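Local structure of exoribonuclease II, mitochondrial (Candida glabrata, 6F3H) at residues D377-T382 and K473-R478. The protein degrades RNA from the 3' end as the exoribonuclease of the mitochondrial RNA degradosome, where it works with a helicase partner. The protein carries 1 engineered substitution. Numbering follows the deposited sequence.
Sequences DTAMPT and KSFCNR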
loop_
_atom_site.group_PDB
_atom_site.type_symbol
_atom_site.label_atom_id
_atom_site.label_comp_id
_atom_site.label_asym_id
_atom_site.label_seq_id
_atom_site.Cartn_x
_atom_site.Cartn_y
_atom_site.Cartn_z
ATOM N N ASP A 377 1.016 25.174 0.222
ATOM C CA ASP A 377 2.011 26.090 -0.307
ATOM C C ASP A 377 2.168 27.314 0.577
ATOM O O ASP A 377 3.272 27.857 0.692
ATOM C CB ASP A 377 1.636 26.495 -1.725
ATOM C CG ASP A 377 1.767 25.349 -2.700
ATOM O OD1 ASP A 377 2.401 24.339 -2.319
ATOM O OD2 ASP A 377 1.225 25.444 -3.825
ATOM N N THR A 378 1.089 27.766 1.209
ATOM C CA THR A 378 1.165 28.953 2.044
ATOM C C THR A 378 1.079 28.635 3.528
ATOM O O THR A 378 0.957 29.555 4.340
ATOM C CB THR A 378 0.074 29.954 1.668
ATOM O OG1 THR A 378 -0.013 30.944 2.699
ATOM C CG2 THR A 378 -1.272 29.262 1.521
ATOM N N ALA A 379 1.175 27.370 3.910
ATOM C CA ALA A 379 1.093 27.025 5.318
ATOM C C ALA A 379 2.472 27.152 5.937
ATOM O O ALA A 379 3.490 26.933 5.271
ATOM C CB ALA A 379 0.570 25.603 5.516
HETATM N N MSE A 380 2.489 27.541 7.214
HETATM C CA MSE A 380 3.717 27.709 8.003
HETATM C C MSE A 380 3.458 27.319 9.461
HETATM O O MSE A 380 2.419 27.667 10.026
HETATM C CB MSE A 380 4.236 29.149 7.929
HETATM C CG MSE A 380 4.634 29.600 6.523
HETATM SE SE MSE A 380 6.447 29.006 6.148
HETATM C CE MSE A 380 7.142 30.448 5.006
ATOM N N PRO A 381 4.425 26.614 10.078
ATOM C CA PRO A 381 4.195 25.958 11.385
ATOM C C PRO A 381 4.398 26.878 12.581
ATOM O O PRO A 381 5.109 26.550 13.529
ATOM C CB PRO A 381 5.226 24.830 11.362
ATOM C CG PRO A 381 6.366 25.402 10.568
ATOM C CD PRO A 381 5.760 26.307 9.528
ATOM N N THR A 382 3.673 27.990 12.593
ATOM C CA THR A 382 3.906 29.040 13.576
ATOM C C THR A 382 3.711 28.568 15.014
ATOM O O THR A 382 3.989 29.324 15.950
ATOM C CB THR A 382 2.990 30.236 13.297
ATOM N N LYS A 473 5.883 21.609 2.595
ATOM C CA LYS A 473 7.317 21.852 2.460
ATOM C C LYS A 473 7.840 22.616 3.651
ATOM O O LYS A 473 8.907 22.297 4.178
ATOM C CB LYS A 473 7.637 22.635 1.184
ATOM N N SER A 474 7.097 23.629 4.092
ATOM C CA SER A 474 7.566 24.466 5.190
ATOM C C SER A 474 7.843 23.642 6.435
ATOM O O SER A 474 8.900 23.768 7.056
ATOM C CB SER A 474 6.535 25.537 5.502
ATOM O OG SER A 474 5.424 24.959 6.141
ATOM N N PHE A 475 6.906 22.782 6.805
ATOM C CA PHE A 475 7.079 21.948 7.983
ATOM C C PHE A 475 8.219 20.960 7.809
ATOM O O PHE A 475 8.832 20.538 8.798
ATOM C CB PHE A 475 5.791 21.176 8.260
ATOM C CG PHE A 475 4.648 22.029 8.733
ATOM C CD1 PHE A 475 4.269 23.161 8.039
ATOM C CD2 PHE A 475 3.915 21.657 9.844
ATOM C CE1 PHE A 475 3.219 23.935 8.469
ATOM C CE2 PHE A 475 2.861 22.425 10.281
ATOM C CZ PHE A 475 2.506 23.561 9.595
ATOM N N CYS A 476 8.515 20.576 6.568
ATOM C CA CYS A 476 9.572 19.599 6.347
ATOM C C CYS A 476 10.948 20.214 6.557
ATOM O O CYS A 476 11.834 19.587 7.146
ATOM C CB CYS A 476 9.456 18.994 4.941
ATOM S SG CYS A 476 8.065 17.823 4.646
ATOM N N ASN A 477 11.140 21.440 6.082
ATOM C CA ASN A 477 12.410 22.127 6.266
ATOM C C ASN A 477 12.718 22.309 7.737
ATOM O O ASN A 477 13.864 22.125 8.168
ATOM C CB ASN A 477 12.348 23.465 5.551
ATOM C CG ASN A 477 12.623 23.326 4.083
ATOM O OD1 ASN A 477 13.388 22.448 3.673
ATOM N ND2 ASN A 477 11.968 24.153 3.270
ATOM N N ARG A 478 11.701 22.664 8.527
ATOM C CA ARG A 478 11.914 22.897 9.947
ATOM C C ARG A 478 12.196 21.602 10.675
ATOM O O ARG A 478 13.148 21.510 11.452
ATOM C CB ARG A 478 10.709 23.580 10.590
ATOM C CG ARG A 478 10.805 23.490 12.087
ATOM C CD ARG A 478 10.163 24.631 12.823
ATOM N NE ARG A 478 10.521 24.537 14.239
ATOM C CZ ARG A 478 10.906 25.563 15.000
ATOM N NH1 ARG A 478 10.997 26.785 14.483
ATOM N NH2 ARG A 478 11.215 25.360 16.281
#
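A proline-aromatic CH-pi contact fastens the loop that leaves helix 369-378 to the short helix 473-479 of the RNB domain, the nuclease domain of RNase II-type enzymes. Pro381 lies over one face of Phe475: its CB sits 3.4 Å from the centroid of the Phe475 ring and only 9° off the ring normal, which puts this carbon over the middle of the ring. Phe475 CG is anti to its own carbonyl carbon (chi1 -70°), which carries the ring toward the loop. The backbone before the proline also touches the ring: Met380 C is 3.5 Å from Phe475 CE1, while Ala379 C lies at the ring edge, near its plane, and Ala379 CB is 4.3 Å from Phe475 CE1. Pro381 is also the centre of an inverse gamma turn, a tight bend that turns the chain just where it crosses the ring. Leu434 touches both Pro381 and Phe475, Val450 of helix 449-456 touches Ala379 and Phe475, and the ring of Phe435 also meets that of Phe475. Farther along the helix, Arg478 brings its aliphatic CD near Pro381 CG, while its guanidinium group forms a salt bridge with Glu489. The one hydrogen bond between the two segments lies beside this apolar patch: Ser474 OG donates to Ala379 O at 2.9 Å, approaching from above the carbonyl plane, 46° out of it. Next to that bond, the selenium of selenomethionine Met380 rests 3.5 Å from Ser474 CB.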